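6-carboxyhexanoate--coa ligase (Bacillus subtilis, PDB 5FLG) is a bacterial enzyme of the 6-carboxyhexanoate--CoA ligase family that binds phosphoaminophosphonic acid-adenylate ester, magnesium and pimelic acid. Local coordinates at residues Val11-Ser16 against His27-Glu32; Ser53-Lys58 against Ser195-Tyr200. All blocks are in the same frame, centred on the assembly; numbering follows the deposited sequence.

Contact 1: Val11-Ser16 against His27-Glu32; sequences VRMRAS and HISGGE. With ANP (phosphoaminophosphonic acid-adenylate ester), chain D.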
loop_
_atom_site.group_PDB
_atom_site.type_symbol
_atom_site.label_atom_id
_atom_site.label_comp_id
_atom_site.label_asym_id
_atom_site.label_seq_id
_atom_site.Cartn_x
_atom_site.Cartn_y
_atom_site.Cartn_z
ATOM N N VAL A 11 -7.899 2.740 -6.141
ATOM C CA VAL A 11 -6.681 3.230 -5.462
ATOM C C VAL A 11 -7.073 3.646 -4.074
ATOM O O VAL A 11 -7.961 4.497 -3.905
ATOM C CB VAL A 11 -6.022 4.434 -6.174
ATOM C CG1 VAL A 11 -4.643 4.689 -5.582
ATOM C CG2 VAL A 11 -5.866 4.188 -7.662
ATOM N N ARG A 12 -6.485 2.981 -3.079
ATOM C CA ARG A 12 -6.866 3.176 -1.694
ATOM C C ARG A 12 -5.669 3.542 -0.841
ATOM O O ARG A 12 -4.532 3.147 -1.141
ATOM C CB ARG A 12 -7.490 1.888 -1.119
ATOM C CG ARG A 12 -8.862 1.586 -1.697
ATOM C CD ARG A 12 -9.451 0.326 -1.065
ATOM N NE ARG A 12 -8.696 -0.861 -1.452
ATOM C CZ ARG A 12 -8.767 -2.033 -0.825
ATOM N NH1 ARG A 12 -9.389 -2.129 0.339
ATOM N NH2 ARG A 12 -8.181 -3.096 -1.343
ATOM N N MET A 13 -5.952 4.270 0.233
ATOM C CA MET A 13 -4.934 4.755 1.129
ATOM C C MET A 13 -5.489 4.707 2.538
ATOM O O MET A 13 -6.591 5.155 2.786
ATOM C CB MET A 13 -4.534 6.211 0.794
ATOM C CG MET A 13 -3.511 6.830 1.759
ATOM S SD MET A 13 -4.211 7.690 3.203
ATOM C CE MET A 13 -5.072 9.045 2.448
ATOM N N ARG A 14 -4.621 4.398 3.485
ATOM C CA ARG A 14 -4.908 4.719 4.838
ATOM C C ARG A 14 -3.643 5.105 5.586
ATOM O O ARG A 14 -2.527 4.691 5.236
ATOM C CB ARG A 14 -5.572 3.512 5.493
ATOM C CG ARG A 14 -4.703 2.291 5.469
ATOM C CD ARG A 14 -5.562 1.080 5.796
ATOM N NE ARG A 14 -4.783 -0.119 6.074
ATOM C CZ ARG A 14 -5.120 -1.333 5.647
ATOM N NH1 ARG A 14 -6.176 -1.512 4.850
ATOM N NH2 ARG A 14 -4.365 -2.372 5.980
ATOM N N ALA A 15 -3.838 5.865 6.650
ATOM C CA ALA A 15 -2.713 6.403 7.378
ATOM C C ALA A 15 -3.064 6.473 8.845
ATOM O O ALA A 15 -4.199 6.781 9.209
ATOM C CB ALA A 15 -2.333 7.793 6.851
ATOM N N SER A 16 -2.050 6.289 9.681
ATOM C CA SER A 16 -2.237 6.326 11.108
ATOM C C SER A 16 -0.994 6.818 11.826
ATOM O O SER A 16 0.061 6.932 11.229
ATOM C CB SER A 16 -2.605 4.925 11.611
ATOM O OG SER A 16 -1.616 4.001 11.231
ATOM N N HIS A 27 -6.147 6.452 13.768
ATOM C CA HIS A 27 -6.540 6.681 12.375
ATOM C C HIS A 27 -6.339 8.147 12.022
ATOM O O HIS A 27 -6.859 9.023 12.695
ATOM C CB HIS A 27 -8.035 6.313 12.192
ATOM C CG HIS A 27 -8.586 6.658 10.837
ATOM N ND1 HIS A 27 -8.170 6.033 9.688
ATOM C CD2 HIS A 27 -9.504 7.577 10.448
ATOM C CE1 HIS A 27 -8.780 6.567 8.644
ATOM N NE2 HIS A 27 -9.609 7.495 9.079
ATOM N N ILE A 28 -5.556 8.432 11.004
ATOM C CA ILE A 28 -5.378 9.835 10.610
ATOM C C ILE A 28 -6.236 10.151 9.388
ATOM O O ILE A 28 -7.093 11.064 9.405
ATOM C CB ILE A 28 -3.913 10.152 10.238
ATOM C CG1 ILE A 28 -2.981 10.017 11.445
ATOM C CG2 ILE A 28 -3.825 11.556 9.661
ATOM C CD1 ILE A 28 -3.209 11.083 12.483
ATOM N N SER A 29 -6.024 9.370 8.340
ATOM C CA SER A 29 -6.686 9.609 7.068
ATOM C C SER A 29 -6.970 8.312 6.306
ATOM O O SER A 29 -6.264 7.321 6.449
ATOM C CB SER A 29 -5.832 10.520 6.198
ATOM O OG SER A 29 -6.528 10.878 5.023
ATOM N N GLY A 30 -8.012 8.343 5.481
ATOM C CA GLY A 30 -8.299 7.264 4.548
ATOM C C GLY A 30 -8.818 7.856 3.251
ATOM O O GLY A 30 -9.455 8.884 3.252
ATOM N N GLY A 31 -8.538 7.222 2.131
ATOM C CA GLY A 31 -9.135 7.664 0.889
ATOM C C GLY A 31 -9.388 6.530 -0.068
ATOM O O GLY A 31 -8.709 5.495 -0.037
ATOM N N GLU A 32 -10.291 6.765 -1.014
ATOM C CA GLU A 32 -10.502 5.789 -2.058
ATOM C C GLU A 32 -10.872 6.428 -3.358
ATOM O O GLU A 32 -11.549 7.414 -3.376
ATOM C CB GLU A 32 -11.591 4.777 -1.611
ATOM C CG GLU A 32 -12.695 5.410 -0.807
ATOM C CD GLU A 32 -12.359 5.545 0.662
ATOM O OE1 GLU A 32 -11.856 4.567 1.258
ATOM O OE2 GLU A 32 -12.722 6.593 1.252
HETATM P PG ANP D . -10.044 12.061 5.609
HETATM O O1G ANP D . -8.595 12.112 5.209
HETATM O O2G ANP D . -10.388 13.091 6.650
HETATM O O3G ANP D . -11.032 12.066 4.488
HETATM P PB ANP D . -11.670 9.715 6.434
HETATM O O1B ANP D . -12.205 9.644 5.048
HETATM O O2B ANP D . -11.357 8.523 7.260
HETATM N N3B ANP D . -10.152 10.540 6.384
HETATM P PA ANP D . -13.757 11.663 6.795
HETATM O O1A ANP D . -13.829 12.879 7.598
HETATM O O2A ANP D . -13.740 11.677 5.293
HETATM O O3A ANP D . -12.601 10.684 7.337
HETATM O "O5'" ANP D . -15.073 10.790 7.278
HETATM C "C5'" ANP D . -15.560 10.900 8.586
HETATM C "C4'" ANP D . -15.851 9.503 9.139
HETATM O "O4'" ANP D . -16.754 8.834 8.250
HETATM C "C3'" ANP D . -14.597 8.646 9.220
HETATM O "O3'" ANP D . -13.982 8.739 10.499
HETATM C "C2'" ANP D . -15.135 7.258 9.028
HETATM O "O2'" ANP D . -15.693 6.809 10.264
HETATM C "C1'" ANP D . -16.253 7.505 8.055
HETATM N N9 ANP D . -15.753 7.275 6.695
HETATM C C8 ANP D . -14.922 8.083 5.945
HETATM N N7 ANP D . -14.760 7.559 4.707
HETATM C C5 ANP D . -15.461 6.384 4.682
HETATM C C6 ANP D . -15.700 5.292 3.724
HETATM N N6 ANP D . -15.149 5.285 2.507
HETATM N N1 ANP D . -16.506 4.270 4.089
HETATM C C2 ANP D . -17.050 4.220 5.311
HETATM N N3 ANP D . -16.949 5.196 6.229
HETATM C C4 ANP D . -16.088 6.215 5.996
#
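Met13 and Gly31 form a reciprocal backbone pair, Met13 N to Gly31 O at 3.0 Å and Gly31 N to Met13 O at 2.9 Å, within an antiparallel hairpin whose strands run at 170°. At the next hydrogen-bonded site Ala15 N gives to Ser29 O, and Ala15 O is gripped twice: Ile28 N lies 2.8 Å from Ala15 O, and Ser29 N reaches it from the same face of the carbonyl plane. Two residues opposite one define a classic beta bulge, which shifts the register before Ser16 meets His27. Between the paired sites run CA-H...O contacts, among them Gly30 CA to Met13 O at 3.2 Å.

Bends at chi2 and chi3 (-90° and -65°) fold the Met13 chain back and set its methyl CE in van der Waals contact with Ser29 OG (3.5 Å), close to Gly31 N. The apolar pair is Ala15 CB with Ile28 CB, 4.4 Å apart.

Polar groups of 27-32 bind phosphoaminophosphonic acid-adenylate ester (ANP). The edge of the His27 ring points NE2 at O2B of ANP (2.7 Å, in plane). Ser29 OG meets O1G at a doubtfully short distance, and ANP N6 bonds weakly to Glu32 OE2, which Arg146 also holds in a salt bridge.

Strand 8-17 is the middle of a three-stranded sheet, between 26-36 and 61-68; helix 40-52 packs against Val11, Met13 and Ser29.

Contact 2: Ser53-Lys58 against Ser195-Tyr200; sequences SHSRGK and SDDPDY. With MG (magnesium ion), chain F; ANP (phosphoaminophosphonic acid-adenylate ester), chain D; PML (pimelic acid), chain C.
The magnesium site, where two loops close around the phosphate chain of ANP, is the setting in which His54 meets Asp197. Asp196 OD1 and Asp197 OD1 each bind magnesium at 2.2 Å, and ANP O2G, ANP O1A and a water also coordinate it. The His54 ring stands nearly perpendicular to the Asp197 carboxylate (82°), with CE1 at its edge 3.1 Å from Asp197 OD1. Its NE2 donates almost straight (171°) to ANP O2G, 2.8 Å away, while ND1 accepts in the ring plane from Arg56 N; bonds at both nitrogens fix the ring's rotation.

Arg56 uses the guanidinium in two ways. NH1 donates near its own plane to Asp196 O (2.9 Å), coming from above the carbonyl plane, whereas Asp196 OD2 lies over the guanidinium face, 3.6 Å from Arg56 NE: a long salt bridge of charges only, since no N-H points at it. The bend at chi3 (56°) turns the group over this carboxylate. Farther out, Ser55 OG donates to Asp199 OD1 at 2.9 Å and touches Pro198 CD. Asp197 OD2 is in a salt bridge with Arg171, and Tyr200 OH approaches pimelic acid O12 at a doubtfully short distance.

Loop 53-58 follows helix 40-52 and leads toward strand 61-68; loop 195-200 connects strands 188-194 and 203-207 of the mixed sheet.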
loop_
_atom_site.group_PDB
_atom_site.type_symbol
_atom_site.label_atom_id
_atom_site.label_comp_id
_atom_site.label_asym_id
_atom_site.label_seq_id
_atom_site.Cartn_x
_atom_site.Cartn_y
_atom_site.Cartn_z
ATOM N N SER A 53 -0.852 15.861 5.128
ATOM C CA SER A 53 -1.149 17.205 5.564
ATOM C C SER A 53 -2.438 17.210 6.381
ATOM O O SER A 53 -3.226 18.129 6.285
ATOM C CB SER A 53 -1.316 18.100 4.335
ATOM O OG SER A 53 -2.412 17.631 3.566
ATOM N N HIS A 54 -2.711 16.146 7.121
ATOM C CA HIS A 54 -4.009 16.030 7.758
ATOM C C HIS A 54 -4.034 16.802 9.077
ATOM O O HIS A 54 -3.101 16.728 9.861
ATOM C CB HIS A 54 -4.380 14.569 7.981
ATOM C CG HIS A 54 -5.853 14.336 8.057
ATOM N ND1 HIS A 54 -6.619 14.829 9.090
ATOM C CD2 HIS A 54 -6.726 13.877 7.134
ATOM C CE1 HIS A 54 -7.889 14.549 8.861
ATOM N NE2 HIS A 54 -7.983 14.004 7.663
ATOM N N SER A 55 -5.163 17.447 9.358
ATOM C CA SER A 55 -5.364 18.171 10.608
ATOM C C SER A 55 -5.411 17.258 11.842
ATOM O O SER A 55 -5.341 17.741 12.960
ATOM C CB SER A 55 -6.674 18.957 10.528
ATOM O OG SER A 55 -7.813 18.080 10.484
ATOM N N ARG A 56 -5.622 15.955 11.662
ATOM C CA ARG A 56 -5.592 15.051 12.792
ATOM C C ARG A 56 -4.135 14.682 13.160
ATOM O O ARG A 56 -3.898 13.955 14.111
ATOM C CB ARG A 56 -6.433 13.796 12.512
ATOM C CG ARG A 56 -7.934 14.073 12.501
ATOM C CD ARG A 56 -8.779 12.917 11.984
ATOM N NE ARG A 56 -8.573 11.673 12.711
ATOM C CZ ARG A 56 -9.224 11.319 13.814
ATOM N NH1 ARG A 56 -10.091 12.148 14.377
ATOM N NH2 ARG A 56 -8.915 10.183 14.425
ATOM N N GLY A 57 -3.166 15.195 12.407
ATOM C CA GLY A 57 -1.752 15.019 12.729
ATOM C C GLY A 57 -0.958 14.305 11.636
ATOM O O GLY A 57 -1.504 13.858 10.616
ATOM N N LYS A 58 0.322 14.094 11.907
ATOM C CA LYS A 58 1.261 13.522 10.938
ATOM C C LYS A 58 1.338 12.000 11.132
ATOM O O LYS A 58 1.527 11.520 12.242
ATOM C CB LYS A 58 2.641 14.160 11.140
ATOM C CG LYS A 58 3.808 13.291 10.715
ATOM C CD LYS A 58 5.137 13.818 11.244
ATOM C CE LYS A 58 6.150 12.690 11.404
ATOM N NZ LYS A 58 7.524 13.229 11.600
ATOM N N SER A 195 -17.719 14.868 10.370
ATOM C CA SER A 195 -16.318 14.655 10.210
ATOM C C SER A 195 -15.668 14.321 11.537
ATOM O O SER A 195 -16.024 14.888 12.568
ATOM C CB SER A 195 -15.643 15.940 9.635
ATOM O OG SER A 195 -14.305 15.630 9.281
ATOM N N ASP A 196 -14.605 13.534 11.493
ATOM C CA ASP A 196 -13.704 13.408 12.640
ATOM C C ASP A 196 -12.507 14.403 12.526
ATOM O O ASP A 196 -11.615 14.374 13.363
ATOM C CB ASP A 196 -13.173 11.979 12.779
ATOM C CG ASP A 196 -12.496 11.468 11.484
ATOM O OD1 ASP A 196 -12.697 12.097 10.416
ATOM O OD2 ASP A 196 -11.766 10.447 11.535
ATOM N N ASP A 197 -12.575 15.356 11.612
ATOM C CA ASP A 197 -11.537 16.431 11.556
ATOM C C ASP A 197 -11.834 17.557 12.581
ATOM O O ASP A 197 -12.958 18.044 12.656
ATOM C CB ASP A 197 -11.501 17.060 10.172
ATOM C CG ASP A 197 -11.174 16.065 9.048
ATOM O OD1 ASP A 197 -10.902 14.858 9.281
ATOM O OD2 ASP A 197 -11.286 16.496 7.880
ATOM N N PRO A 198 -10.789 18.109 13.233
ATOM C CA PRO A 198 -11.058 19.157 14.215
ATOM C C PRO A 198 -11.488 20.474 13.576
ATOM O O PRO A 198 -12.045 21.337 14.239
ATOM C CB PRO A 198 -9.719 19.302 14.959
ATOM C CG PRO A 198 -8.700 18.763 14.021
ATOM C CD PRO A 198 -9.392 17.639 13.295
ATOM N N ASP A 199 -11.328 20.596 12.277
ATOM C CA ASP A 199 -11.438 21.909 11.650
ATOM C C ASP A 199 -12.534 21.880 10.595
ATOM O O ASP A 199 -12.589 22.762 9.743
ATOM C CB ASP A 199 -10.115 22.308 11.015
ATOM C CG ASP A 199 -9.543 21.203 10.130
ATOM O OD1 ASP A 199 -9.987 20.013 10.207
ATOM O OD2 ASP A 199 -8.676 21.542 9.313
ATOM N N TYR A 200 -13.486 20.954 10.740
ATOM C CA TYR A 200 -14.632 20.920 9.823
ATOM C C TYR A 200 -15.888 20.389 10.493
ATOM O O TYR A 200 -15.910 19.241 10.974
ATOM C CB TYR A 200 -14.281 20.066 8.623
ATOM C CG TYR A 200 -15.180 20.303 7.451
ATOM C CD1 TYR A 200 -14.997 21.406 6.621
ATOM C CD2 TYR A 200 -16.283 19.471 7.220
ATOM C CE1 TYR A 200 -15.821 21.627 5.531
ATOM C CE2 TYR A 200 -17.164 19.731 6.185
ATOM C CZ TYR A 200 -16.937 20.799 5.343
ATOM O OH TYR A 200 -17.754 20.986 4.259
HETATM MG MG MG F . -11.486 12.793 8.660
HETATM P PG ANP D . -10.044 12.061 5.609
HETATM O O1G ANP D . -8.595 12.112 5.209
HETATM O O2G ANP D . -10.388 13.091 6.650
HETATM O O3G ANP D . -11.032 12.066 4.488
HETATM P PB ANP D . -11.670 9.715 6.434
HETATM O O1B ANP D . -12.205 9.644 5.048
HETATM O O2B ANP D . -11.357 8.523 7.260
HETATM N N3B ANP D . -10.152 10.540 6.384
HETATM P PA ANP D . -13.757 11.663 6.795
HETATM O O1A ANP D . -13.829 12.879 7.598
HETATM O O2A ANP D . -13.740 11.677 5.293
HETATM O O3A ANP D . -12.601 10.684 7.337
HETATM O "O5'" ANP D . -15.073 10.790 7.278
HETATM C "C5'" ANP D . -15.560 10.900 8.586
HETATM C "C4'" ANP D . -15.851 9.503 9.139
HETATM O "O4'" ANP D . -16.754 8.834 8.250
HETATM C "C3'" ANP D . -14.597 8.646 9.220
HETATM O "O3'" ANP D . -13.982 8.739 10.499
HETATM C "C2'" ANP D . -15.135 7.258 9.028
HETATM O "O2'" ANP D . -15.693 6.809 10.264
HETATM C "C1'" ANP D . -16.253 7.505 8.055
HETATM N N9 ANP D . -15.753 7.275 6.695
HETATM C C8 ANP D . -14.922 8.083 5.945
HETATM N N7 ANP D . -14.760 7.559 4.707
HETATM C C5 ANP D . -15.461 6.384 4.682
HETATM C C6 ANP D . -15.700 5.292 3.724
HETATM N N6 ANP D . -15.149 5.285 2.507
HETATM N N1 ANP D . -16.506 4.270 4.089
HETATM C C2 ANP D . -17.050 4.220 5.311
HETATM N N3 ANP D . -16.949 5.196 6.229
HETATM C C4 ANP D . -16.088 6.215 5.996
HETATM C C1 PML C . -20.143 18.376 3.235
HETATM O O11 PML C . -21.178 18.268 2.500
HETATM O O12 PML C . -19.535 19.500 3.341
HETATM C C2 PML C . -19.917 17.261 4.272
HETATM C C3 PML C . -18.564 16.565 4.272
HETATM C C4 PML C . -18.121 16.077 5.663
HETATM C C5 PML C . -17.687 14.625 5.722
HETATM C C6 PML C . -16.351 14.388 6.422
HETATM C C7 PML C . -15.201 15.131 5.739
HETATM O O71 PML C . -14.950 14.887 4.535
HETATM O O72 PML C . -14.460 15.877 6.426
HETATM O O HOH W 1 -9.818 11.004 9.212
#

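In the fold
Contacts 1 and 2 follow one another along the chain, with centres about 13 Å apart, and share ANP. Contact 1 supplies the hairpin wall beside the phosphate chain and adenine, whereas contact 2 binds one of the magnesium ions directly through Asp196 and Asp197 and, through 195-200, reaches pimelic acid. They touch directly: Arg56 NH2 probably donates to His27 O at 2.9 Å, and Ile28 CG2 packs on His54 CB at 3.5 Å. Arg56 thus spans the bulged end of strand 26-36 and the metal-binding loop. Both contacts reach the terminal phosphate, the hairpin's approach being of doubtful length, and Lys50 of helix 40-52 adds another bond to ANP.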